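Local coordinates for Exo-arabinanase (Penicillium chrysogenum, PDB 3A72), which hydrolyses alpha-1,5-linked L-arabinan as an exo-acting glycoside hydrolase, probably releasing arabinobiose from the chain end, at residues 82-88 with 99-105; 112-118 with 132-138; 145-151 with 165-171. All coordinates share one frame; numbering follows the deposited sequence.

Contact 1: residues 82-88 with 99-105; sequences QPFLYSL and TLLLAGS. With AHR (alpha-L-arabinofuranose), chain B.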
loop_
_atom_site.group_PDB
_atom_site.type_symbol
_atom_site.label_atom_id
_atom_site.label_comp_id
_atom_site.label_asym_id
_atom_site.label_seq_id
_atom_site.Cartn_x
_atom_site.Cartn_y
_atom_site.Cartn_z
ATOM N N GLN A 82 4.194 8.059 0.667
ATOM C CA GLN A 82 3.231 7.077 0.174
ATOM C C GLN A 82 3.518 6.571 -1.247
ATOM O O GLN A 82 2.686 6.603 -2.123
ATOM C CB GLN A 82 1.816 7.661 0.276
ATOM C CG GLN A 82 1.464 7.976 1.724
ATOM C CD GLN A 82 0.734 9.276 1.963
ATOM O OE1 GLN A 82 0.069 9.815 1.055
ATOM N NE2 GLN A 82 0.805 9.766 3.183
ATOM N N PRO A 83 4.727 5.998 -1.435
ATOM C CA PRO A 83 5.026 5.365 -2.721
ATOM C C PRO A 83 4.182 4.121 -2.905
ATOM O O PRO A 83 3.575 3.557 -1.979
ATOM C CB PRO A 83 6.508 4.984 -2.580
ATOM C CG PRO A 83 6.667 4.708 -1.105
ATOM C CD PRO A 83 5.786 5.774 -0.458
ATOM N N PHE A 84 4.170 3.620 -4.133
ATOM C CA PHE A 84 3.528 2.350 -4.492
ATOM C C PHE A 84 4.159 1.862 -5.768
ATOM O O PHE A 84 4.150 2.577 -6.779
ATOM C CB PHE A 84 1.992 2.499 -4.697
ATOM C CG PHE A 84 1.349 1.149 -4.796
ATOM C CD1 PHE A 84 1.096 0.431 -3.664
ATOM C CD2 PHE A 84 1.068 0.547 -6.006
ATOM C CE1 PHE A 84 0.592 -0.832 -3.672
ATOM C CE2 PHE A 84 0.546 -0.727 -6.053
ATOM C CZ PHE A 84 0.296 -1.426 -4.902
ATOM N N LEU A 85 4.707 0.643 -5.776
ATOM C CA LEU A 85 5.284 -0.010 -6.937
ATOM C C LEU A 85 4.286 -0.949 -7.587
ATOM O O LEU A 85 3.601 -1.697 -6.876
ATOM C CB LEU A 85 6.544 -0.771 -6.573
ATOM C CG LEU A 85 7.759 0.083 -6.275
ATOM C CD1 LEU A 85 8.807 -0.770 -5.565
ATOM C CD2 LEU A 85 8.340 0.645 -7.571
ATOM N N TYR A 86 4.249 -0.971 -8.930
ATOM C CA TYR A 86 3.317 -1.878 -9.607
ATOM C C TYR A 86 3.852 -2.286 -10.988
ATOM O O TYR A 86 4.026 -1.430 -11.863
ATOM C CB TYR A 86 1.968 -1.210 -9.815
ATOM C CG TYR A 86 0.884 -2.131 -10.282
ATOM C CD1 TYR A 86 0.587 -3.320 -9.616
ATOM C CD2 TYR A 86 0.118 -1.846 -11.408
ATOM C CE1 TYR A 86 -0.402 -4.174 -10.040
ATOM C CE2 TYR A 86 -0.914 -2.693 -11.842
ATOM C CZ TYR A 86 -1.156 -3.832 -11.155
ATOM O OH TYR A 86 -2.202 -4.656 -11.598
ATOM N N SER A 87 4.121 -3.557 -11.152
ATOM C CA SER A 87 4.514 -4.135 -12.456
ATOM C C SER A 87 3.240 -4.409 -13.225
ATOM O O SER A 87 2.396 -5.202 -12.783
ATOM C CB SER A 87 5.335 -5.391 -12.225
ATOM O OG SER A 87 5.705 -5.991 -13.445
ATOM N N LEU A 88 3.029 -3.747 -14.378
ATOM C CA LEU A 88 1.795 -3.956 -15.121
ATOM C C LEU A 88 1.658 -5.411 -15.524
ATOM O O LEU A 88 2.529 -5.945 -16.201
ATOM C CB LEU A 88 1.766 -3.120 -16.419
ATOM C CG LEU A 88 1.463 -1.617 -16.256
ATOM C CD1 LEU A 88 1.382 -1.028 -17.631
ATOM C CD2 LEU A 88 0.153 -1.398 -15.507
ATOM N N THR A 99 5.911 -3.045 -17.870
ATOM C CA THR A 99 6.263 -1.705 -17.453
ATOM C C THR A 99 6.164 -1.636 -15.934
ATOM O O THR A 99 5.181 -2.081 -15.358
ATOM C CB THR A 99 5.293 -0.688 -18.063
ATOM O OG1 THR A 99 5.390 -0.700 -19.504
ATOM C CG2 THR A 99 5.597 0.721 -17.591
ATOM N N LEU A 100 7.143 -1.062 -15.265
ATOM C CA LEU A 100 7.164 -0.920 -13.838
ATOM C C LEU A 100 6.760 0.497 -13.475
ATOM O O LEU A 100 7.399 1.449 -13.934
ATOM C CB LEU A 100 8.530 -1.257 -13.278
ATOM C CG LEU A 100 8.659 -1.096 -11.750
ATOM C CD1 LEU A 100 7.794 -2.077 -10.968
ATOM C CD2 LEU A 100 10.133 -1.242 -11.369
ATOM N N LEU A 101 5.718 0.643 -12.688
ATOM C CA LEU A 101 5.197 1.930 -12.292
ATOM C C LEU A 101 5.524 2.225 -10.827
ATOM O O LEU A 101 5.566 1.330 -9.983
ATOM C CB LEU A 101 3.690 1.999 -12.481
ATOM C CG LEU A 101 3.210 1.693 -13.894
ATOM C CD1 LEU A 101 1.694 1.674 -13.960
ATOM C CD2 LEU A 101 3.787 2.722 -14.876
ATOM N N LEU A 102 5.696 3.503 -10.554
ATOM C CA LEU A 102 5.713 4.016 -9.187
ATOM C C LEU A 102 4.709 5.158 -9.135
ATOM O O LEU A 102 4.829 6.124 -9.931
ATOM C CB LEU A 102 7.089 4.472 -8.699
ATOM C CG LEU A 102 7.079 5.022 -7.269
ATOM C CD1 LEU A 102 8.309 4.663 -6.497
ATOM C CD2 LEU A 102 6.892 6.535 -7.231
ATOM N N ALA A 103 3.756 5.085 -8.218
ATOM C CA ALA A 103 2.945 6.229 -7.847
ATOM C C ALA A 103 3.410 6.713 -6.485
ATOM O O ALA A 103 3.833 5.922 -5.642
ATOM C CB ALA A 103 1.481 5.897 -7.815
ATOM N N GLY A 104 3.300 8.006 -6.203
ATOM C CA GLY A 104 3.638 8.510 -4.904
ATOM C C GLY A 104 3.400 9.991 -4.832
ATOM O O GLY A 104 3.088 10.609 -5.880
ATOM N N SER A 105 3.522 10.595 -3.652
ATOM C CA SER A 105 3.098 11.961 -3.478
ATOM C C SER A 105 4.278 12.919 -3.415
ATOM O O SER A 105 5.160 12.833 -2.545
ATOM C CB SER A 105 2.229 12.070 -2.235
ATOM O OG SER A 105 1.617 13.348 -2.217
HETATM O O5 AHR B . 2.674 8.524 5.051
HETATM C C5 AHR B . 3.137 9.627 5.884
HETATM C C4 AHR B . 2.068 9.936 6.910
HETATM O O4 AHR B . 0.882 10.428 6.198
HETATM C C3 AHR B . 2.439 11.133 7.774
HETATM O O3 AHR B . 3.251 10.747 8.901
HETATM C C2 AHR B . 1.044 11.571 8.266
HETATM O O2 AHR B . 0.999 12.969 8.632
HETATM C C1 AHR B . 0.148 11.307 7.047
HETATM O O HOH W 1 0.107 12.558 -0.000
#
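Tyr86 and Leu101 form a hydrogen-bonded pair at the middle of two antiparallel strands, 82-87 and 100-105, whose directions differ by 168°; Tyr86 N reaches Leu101 O over 2.9 Å and Leu101 N returns to Tyr86 O over 2.8 Å. Phe84 pairs in the same way with Ala103, although the bond from Phe84 N is weak. Just past the strand end, Leu88 N makes a further bond of 2.9 Å to Thr99 O. Where Gln82 and Pro83 lead in, Gly104, having no side chain, lets its CA approach Pro83 CA to 4.1 Å. On the face of Leu85, Ser87, Leu100 and Leu102, the CD2 branch of Leu85 meets CD1 of Leu102 obliquely at 4.2 Å. Phe84, Tyr86, Leu101 and Ala103 occupy the other face, where Leu88 CD2 touches Leu101 CD1 at 3.8 Å. These are the two inner strands of one four-stranded blade of a six-bladed beta-propeller, the sialidase-type fold, and the mostly apolar residues suit both faces because each packs on an adjoining blade: Leu85 and Leu100 on strand 36-42, Phe84 and Tyr86 on strand 149-157. Tyr86 carries its hydroxyl on to Ala156 N. Gln82 holds CG anti to its carbonyl carbon (chi1 -61°) and bends at the next bond, which carries the amide toward the bound arabinofuranose of chain B. NE2 gives that sugar's O5 an almost straight hydrogen bond of 2.9 Å, while OE1 accepts from a water 2.9 Å away that in turn accepts from Ser105 OG. OE1 also accepts from Glu151 N, which can only donate, so the oxygen end must lie there and NE2 faces the sugar; a carboxamide suits the place by carrying donor and acceptor side by side.

Contact 2: residues 112-118 with 132-138; sequences SSTDIVL and SHIAAGG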
loop_
_atom_site.group_PDB
_atom_site.type_symbol
_atom_site.label_atom_id
_atom_site.label_comp_id
_atom_site.label_asym_id
_atom_site.label_seq_id
_atom_site.Cartn_x
_atom_site.Cartn_y
_atom_site.Cartn_z
ATOM N N SER A 112 2.804 21.963 2.142
ATOM C CA SER A 112 1.697 22.816 1.739
ATOM C C SER A 112 0.769 22.206 0.707
ATOM O O SER A 112 -0.335 22.741 0.521
ATOM C CB SER A 112 2.242 24.143 1.196
ATOM O OG SER A 112 3.116 23.940 0.086
ATOM N N SER A 113 1.149 21.149 0.037
ATOM C CA SER A 113 0.341 20.548 -1.020
ATOM C C SER A 113 0.692 19.080 -1.162
ATOM O O SER A 113 1.728 18.646 -0.694
ATOM C CB SER A 113 0.542 21.289 -2.336
ATOM O OG SER A 113 1.901 21.277 -2.749
ATOM N N THR A 114 -0.184 18.374 -1.866
ATOM C CA THR A 114 -0.028 16.957 -2.197
ATOM C C THR A 114 -0.278 16.744 -3.676
ATOM O O THR A 114 -1.129 17.407 -4.264
ATOM C CB THR A 114 -0.986 16.100 -1.329
ATOM O OG1 THR A 114 -2.298 16.702 -1.333
ATOM C CG2 THR A 114 -0.504 15.978 0.085
ATOM N N ASP A 115 0.446 15.829 -4.295
ATOM C CA ASP A 115 0.319 15.585 -5.717
ATOM C C ASP A 115 0.757 14.156 -5.990
ATOM O O ASP A 115 1.965 13.849 -5.986
ATOM C CB ASP A 115 1.149 16.578 -6.501
ATOM C CG ASP A 115 1.071 16.489 -7.968
ATOM O OD1 ASP A 115 0.325 15.708 -8.554
ATOM O OD2 ASP A 115 1.808 17.307 -8.646
ATOM N N ILE A 116 -0.205 13.275 -6.200
ATOM C CA ILE A 116 0.080 11.874 -6.531
ATOM C C ILE A 116 0.458 11.836 -7.990
ATOM O O ILE A 116 -0.386 12.128 -8.873
ATOM C CB ILE A 116 -1.101 10.956 -6.215
ATOM C CG1 ILE A 116 -1.433 10.979 -4.739
ATOM C CG2 ILE A 116 -0.796 9.554 -6.706
ATOM C CD1 ILE A 116 -2.751 10.296 -4.399
ATOM N N VAL A 117 1.711 11.494 -8.236
ATOM C CA VAL A 117 2.325 11.442 -9.568
ATOM C C VAL A 117 2.672 9.994 -9.910
ATOM O O VAL A 117 2.838 9.144 -9.033
ATOM C CB VAL A 117 3.537 12.353 -9.638
ATOM C CG1 VAL A 117 3.120 13.822 -9.512
ATOM C CG2 VAL A 117 4.637 11.981 -8.658
ATOM N N LEU A 118 2.778 9.744 -11.202
ATOM C CA LEU A 118 3.050 8.446 -11.782
ATOM C C LEU A 118 4.336 8.502 -12.613
ATOM O O LEU A 118 4.420 9.305 -13.545
ATOM C CB LEU A 118 1.863 7.957 -12.657
ATOM C CG LEU A 118 1.972 6.526 -13.138
ATOM C CD1 LEU A 118 1.832 5.549 -12.022
ATOM C CD2 LEU A 118 0.934 6.293 -14.231
ATOM N N SER A 132 2.487 11.082 -15.590
ATOM C CA SER A 132 1.353 11.967 -15.411
ATOM C C SER A 132 1.157 12.286 -13.922
ATOM O O SER A 132 1.629 11.575 -13.041
ATOM C CB SER A 132 0.108 11.359 -15.994
ATOM O OG SER A 132 -0.182 10.205 -15.294
ATOM N N HIS A 133 0.387 13.357 -13.710
ATOM C CA HIS A 133 -0.244 13.568 -12.417
ATOM C C HIS A 133 -1.523 12.749 -12.372
ATOM O O HIS A 133 -2.282 12.736 -13.336
ATOM C CB HIS A 133 -0.673 15.012 -12.254
ATOM C CG HIS A 133 0.455 15.982 -12.284
ATOM N ND1 HIS A 133 1.050 16.661 -13.359
ATOM C CD2 HIS A 133 1.128 16.366 -11.214
ATOM C CE1 HIS A 133 2.051 17.424 -12.884
ATOM N NE2 HIS A 133 2.124 17.257 -11.564
ATOM N N ILE A 134 -1.771 12.085 -11.244
ATOM C CA ILE A 134 -3.059 11.380 -11.032
ATOM C C ILE A 134 -4.045 12.313 -10.355
ATOM O O ILE A 134 -5.151 12.528 -10.851
ATOM C CB ILE A 134 -2.810 10.081 -10.210
ATOM C CG1 ILE A 134 -1.708 9.220 -10.828
ATOM C CG2 ILE A 134 -4.125 9.343 -10.071
ATOM C CD1 ILE A 134 -1.498 7.853 -10.229
ATOM N N ALA A 135 -3.650 12.874 -9.203
ATOM C CA ALA A 135 -4.575 13.642 -8.374
ATOM C C ALA A 135 -3.770 14.519 -7.447
ATOM O O ALA A 135 -2.801 14.044 -6.868
ATOM C CB ALA A 135 -5.447 12.697 -7.535
ATOM N N ALA A 136 -4.198 15.764 -7.254
ATOM C CA ALA A 136 -3.485 16.716 -6.410
ATOM C C ALA A 136 -4.458 17.342 -5.420
ATOM O O ALA A 136 -5.661 17.427 -5.671
ATOM C CB ALA A 136 -2.762 17.756 -7.205
ATOM N N GLY A 137 -3.931 17.752 -4.279
ATOM C CA GLY A 137 -4.713 18.355 -3.230
ATOM C C GLY A 137 -3.887 19.271 -2.358
ATOM O O GLY A 137 -2.785 19.740 -2.698
ATOM N N GLY A 138 -4.436 19.539 -1.186
ATOM C CA GLY A 138 -3.924 20.518 -0.238
ATOM C C GLY A 138 -2.942 19.975 0.765
ATOM O O GLY A 138 -2.171 19.044 0.507
#
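A classic beta bulge interrupts the outer hairpin of a propeller blade here: Ile134 and Ala135 both face Ile116, whose carbonyl O accepts a bond of 2.7 Å from Ile134 N and a weak, longer one from Ala135 N. The extra residue shifts the register by one, so that Val117 pairs with His133 while Asp115 pairs with Ala136. Ile134 makes room for the shift with a helix-like backbone (phi -91°, psi -55°) and swings its side chain beneath the strand, where CD1 lies 4.0 Å from Ile116 CG2 and 4.1 Å from Leu118 CB. A long branched chain serves well there, touching two neighbours with one methyl. Beyond the bulge, Thr114 OG1 donates to Gly138 O at 3.0 Å and accepts from Val149 N, a double role that fits a hydroxyl; Gly137, bare of side chain, leaves it space. On the opposite face the Asp115 carboxylate lies nearly coplanar with the His133 ring and at its edge, although the atomic pairing there is doubtful; Asp115 OD2 is also bonded to Asn75. Strand 132-137 is the outermost of the blade, whereas strand 114-118 has strand 100-106 along its other edge. Ile116 packs on Val149 and Tyr165 of the next blade, and Leu118 rests against Leu154 there and Leu101 within its own sheet.

Contact 3: residues 145-151 with 165-171; sequences GLTPVWE and YSDQRDN. With AHR (alpha-L-arabinofuranose), chain C.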
loop_
_atom_site.group_PDB
_atom_site.type_symbol
_atom_site.label_atom_id
_atom_site.label_comp_id
_atom_site.label_asym_id
_atom_site.label_seq_id
_atom_site.Cartn_x
_atom_site.Cartn_y
_atom_site.Cartn_z
ATOM N N GLY A 145 -10.881 19.448 7.502
ATOM C CA GLY A 145 -10.950 20.746 6.875
ATOM C C GLY A 145 -9.912 21.013 5.847
ATOM O O GLY A 145 -10.102 21.857 4.973
ATOM N N LEU A 146 -8.774 20.315 5.967
ATOM C CA LEU A 146 -7.747 20.364 4.946
ATOM C C LEU A 146 -8.162 19.470 3.780
ATOM O O LEU A 146 -9.069 18.637 3.876
ATOM C CB LEU A 146 -6.424 19.907 5.545
ATOM C CG LEU A 146 -5.981 20.696 6.768
ATOM C CD1 LEU A 146 -4.607 20.192 7.218
ATOM C CD2 LEU A 146 -5.984 22.174 6.513
ATOM N N THR A 147 -7.472 19.678 2.620
ATOM C CA THR A 147 -7.852 18.982 1.408
ATOM C C THR A 147 -6.769 18.121 0.756
ATOM O O THR A 147 -6.761 18.008 -0.473
ATOM C CB THR A 147 -8.369 20.022 0.383
ATOM O OG1 THR A 147 -7.331 20.966 0.098
ATOM C CG2 THR A 147 -9.609 20.749 0.879
ATOM N N PRO A 148 -5.882 17.439 1.492
ATOM C CA PRO A 148 -4.895 16.572 0.823
ATOM C C PRO A 148 -5.508 15.331 0.165
ATOM O O PRO A 148 -6.613 14.884 0.473
ATOM C CB PRO A 148 -3.983 16.132 1.990
ATOM C CG PRO A 148 -4.915 16.153 3.200
ATOM C CD PRO A 148 -5.733 17.385 2.950
ATOM N N VAL A 149 -4.686 14.752 -0.703
ATOM C CA VAL A 149 -4.860 13.414 -1.203
ATOM C C VAL A 149 -3.697 12.558 -0.703
ATOM O O VAL A 149 -2.599 13.077 -0.407
ATOM C CB VAL A 149 -4.940 13.366 -2.731
ATOM C CG1 VAL A 149 -6.174 14.103 -3.214
ATOM C CG2 VAL A 149 -3.681 13.903 -3.401
ATOM N N TRP A 150 -3.918 11.237 -0.595
ATOM C CA TRP A 150 -2.948 10.355 0.038
ATOM C C TRP A 150 -2.991 8.935 -0.514
ATOM O O TRP A 150 -4.054 8.437 -0.924
ATOM C CB TRP A 150 -3.270 10.237 1.471
ATOM C CG TRP A 150 -3.681 11.322 2.395
ATOM C CD1 TRP A 150 -4.944 11.624 2.802
ATOM C CD2 TRP A 150 -2.803 12.198 3.132
ATOM N NE1 TRP A 150 -4.872 12.628 3.687
ATOM C CE2 TRP A 150 -3.599 12.995 3.960
ATOM C CE3 TRP A 150 -1.426 12.380 3.146
ATOM C CZ2 TRP A 150 -3.077 13.920 4.831
ATOM C CZ3 TRP A 150 -0.887 13.300 4.043
ATOM C CH2 TRP A 150 -1.727 14.049 4.868
ATOM N N GLU A 151 -1.890 8.209 -0.378
ATOM C CA GLU A 151 -1.925 6.731 -0.267
ATOM C C GLU A 151 -2.428 6.013 -1.534
ATOM O O GLU A 151 -3.366 5.208 -1.469
ATOM C CB GLU A 151 -2.708 6.310 0.955
ATOM C CG GLU A 151 -2.092 6.796 2.271
ATOM C CD GLU A 151 -3.072 7.179 3.330
ATOM O OE1 GLU A 151 -4.293 7.156 3.168
ATOM O OE2 GLU A 151 -2.591 7.570 4.488
ATOM N N TYR A 165 -7.216 5.848 -3.821
ATOM C CA TYR A 165 -6.471 6.719 -2.888
ATOM C C TYR A 165 -7.448 7.309 -1.906
ATOM O O TYR A 165 -8.669 7.213 -2.030
ATOM C CB TYR A 165 -5.632 7.762 -3.626
ATOM C CG TYR A 165 -6.384 8.709 -4.536
ATOM C CD1 TYR A 165 -6.796 9.949 -4.068
ATOM C CD2 TYR A 165 -6.678 8.398 -5.860
ATOM C CE1 TYR A 165 -7.472 10.820 -4.897
ATOM C CE2 TYR A 165 -7.328 9.265 -6.682
ATOM C CZ TYR A 165 -7.731 10.471 -6.206
ATOM O OH TYR A 165 -8.427 11.334 -7.032
ATOM N N SER A 166 -6.879 7.909 -0.839
ATOM C CA SER A 166 -7.630 8.606 0.172
ATOM C C SER A 166 -7.748 10.090 -0.187
ATOM O O SER A 166 -6.766 10.660 -0.688
ATOM C CB SER A 166 -6.983 8.465 1.536
ATOM O OG SER A 166 -6.719 7.111 1.854
ATOM N N ASP A 167 -8.900 10.695 0.077
ATOM C CA ASP A 167 -9.201 12.017 -0.443
ATOM C C ASP A 167 -9.834 12.872 0.624
ATOM O O ASP A 167 -10.884 12.482 1.172
ATOM C CB ASP A 167 -10.134 11.874 -1.636
ATOM C CG ASP A 167 -10.344 13.098 -2.462
ATOM O OD1 ASP A 167 -9.721 14.151 -2.146
ATOM O OD2 ASP A 167 -11.093 13.028 -3.459
ATOM N N GLN A 168 -9.281 14.032 0.925
ATOM C CA GLN A 168 -9.877 14.994 1.798
ATOM C C GLN A 168 -10.477 16.200 1.051
ATOM O O GLN A 168 -10.949 17.152 1.698
ATOM C CB GLN A 168 -8.882 15.499 2.850
ATOM C CG GLN A 168 -8.506 14.415 3.877
ATOM C CD GLN A 168 -7.727 14.948 5.035
ATOM O OE1 GLN A 168 -8.064 16.058 5.627
ATOM N NE2 GLN A 168 -6.803 14.260 5.508
ATOM N N ARG A 169 -10.504 16.182 -0.278
ATOM C CA ARG A 169 -10.913 17.371 -0.999
ATOM C C ARG A 169 -12.411 17.688 -0.869
ATOM O O ARG A 169 -12.793 18.850 -1.013
ATOM C CB ARG A 169 -10.513 17.286 -2.473
ATOM C CG ARG A 169 -9.046 17.357 -2.705
ATOM C CD ARG A 169 -8.567 17.009 -4.099
ATOM N NE ARG A 169 -8.998 15.651 -4.417
ATOM C CZ ARG A 169 -8.767 15.042 -5.558
ATOM N NH1 ARG A 169 -8.016 15.556 -6.506
ATOM N NH2 ARG A 169 -9.375 13.901 -5.704
ATOM N N ASP A 170 -13.254 16.699 -0.589
ATOM C CA ASP A 170 -14.684 17.014 -0.373
ATOM C C ASP A 170 -14.943 17.374 1.094
ATOM O O ASP A 170 -15.748 16.758 1.789
ATOM C CB ASP A 170 -15.523 15.872 -0.832
ATOM C CG ASP A 170 -17.016 16.160 -1.077
ATOM O OD1 ASP A 170 -17.348 17.357 -0.958
ATOM O OD2 ASP A 170 -17.700 15.115 -1.391
ATOM N N ASN A 171 -14.240 18.422 1.530
ATOM C CA ASN A 171 -14.112 18.756 2.958
ATOM C C ASN A 171 -15.380 19.398 3.494
ATOM O O ASN A 171 -15.618 19.508 4.656
ATOM C CB ASN A 171 -12.892 19.659 3.172
ATOM C CG ASN A 171 -12.892 20.939 2.383
ATOM O OD1 ASN A 171 -13.430 21.156 1.313
ATOM N ND2 ASN A 171 -12.172 21.939 2.860
HETATM O O5 AHR C . -1.026 10.682 7.522
HETATM C C5 AHR C . -2.053 10.535 6.488
HETATM C C4 AHR C . -3.235 9.837 7.098
HETATM O O4 AHR C . -2.860 8.481 7.373
HETATM C C3 AHR C . -4.426 9.754 6.149
HETATM O O3 AHR C . -5.255 10.919 6.310
HETATM C C2 AHR C . -5.127 8.458 6.623
HETATM O O2 AHR C . -5.778 7.752 5.568
HETATM C C1 AHR C . -4.017 7.643 7.285
HETATM O O1 AHR C . -4.366 7.340 8.667
#
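Trp150 pairs with Ser166 through two backbone hydrogen bonds and sends its side chain into the sugar pocket. CB lies 4.1 Å from Ser166 CB, and chi1 of -42°, with CG anti to the carbonyl carbon, lays the indole flat against the sugar. CG and CD1 lie beneath C3 and O3 of the chain C arabinofuranose; NE1 comes 3.2 Å from the sugar's O3, and at that edge the carboxamide of Gln168 abuts, its plane inclined by 43°. CD2, CE3, CZ2, CZ3 and CH2 all lie under sugar C5, which stands 3.6 Å above the ring plane in a CH-pi contact, while Pro148 CB backs the opposite face. A broad, flat indole suits such a platform. This hairpin forms the two inner strands of a propeller blade, its end opening on the ligand. Glu151 adds to the grip, as do Glu223 and Gln176: Glu151 OE1 accepts from Ser166 OG at 2.8 Å, and Glu151 OE2 is 3.1 Å from the anomeric C1. Behind the strands, Val149 CG1 sits 3.4 Å above the guanidinium of Arg169, which holds Asp167 side-on with NE and NH2. Asp167 OD1 also takes Arg169 N, making an Asx turn.

Two adjoining propeller blades carry the three contacts. Contacts 1 and 2, centres about 14 Å apart, share one sheet, stitched by Val117 N to Gly104 O at 2.9 Å. Contact 3, in the next blade, is centred about 11 Å from the centre of contact 2, to which Arg169 NH1 ties it by a 3.1 Å bond to Ala136 O, and about 20 Å from that of contact 1. Contacts 1 and 3 meet at the pocket, Gln82 OE1 accepting from Glu151 N at 2.9 Å. Contact 1 meets the chain B unit of arabinobiose through Gln82 and contact 3 chiefly the chain C unit, though Trp150 reaches both; contact 2 stands farther off, the Thr114 side chain about 8 Å from a bound arabinofuranose.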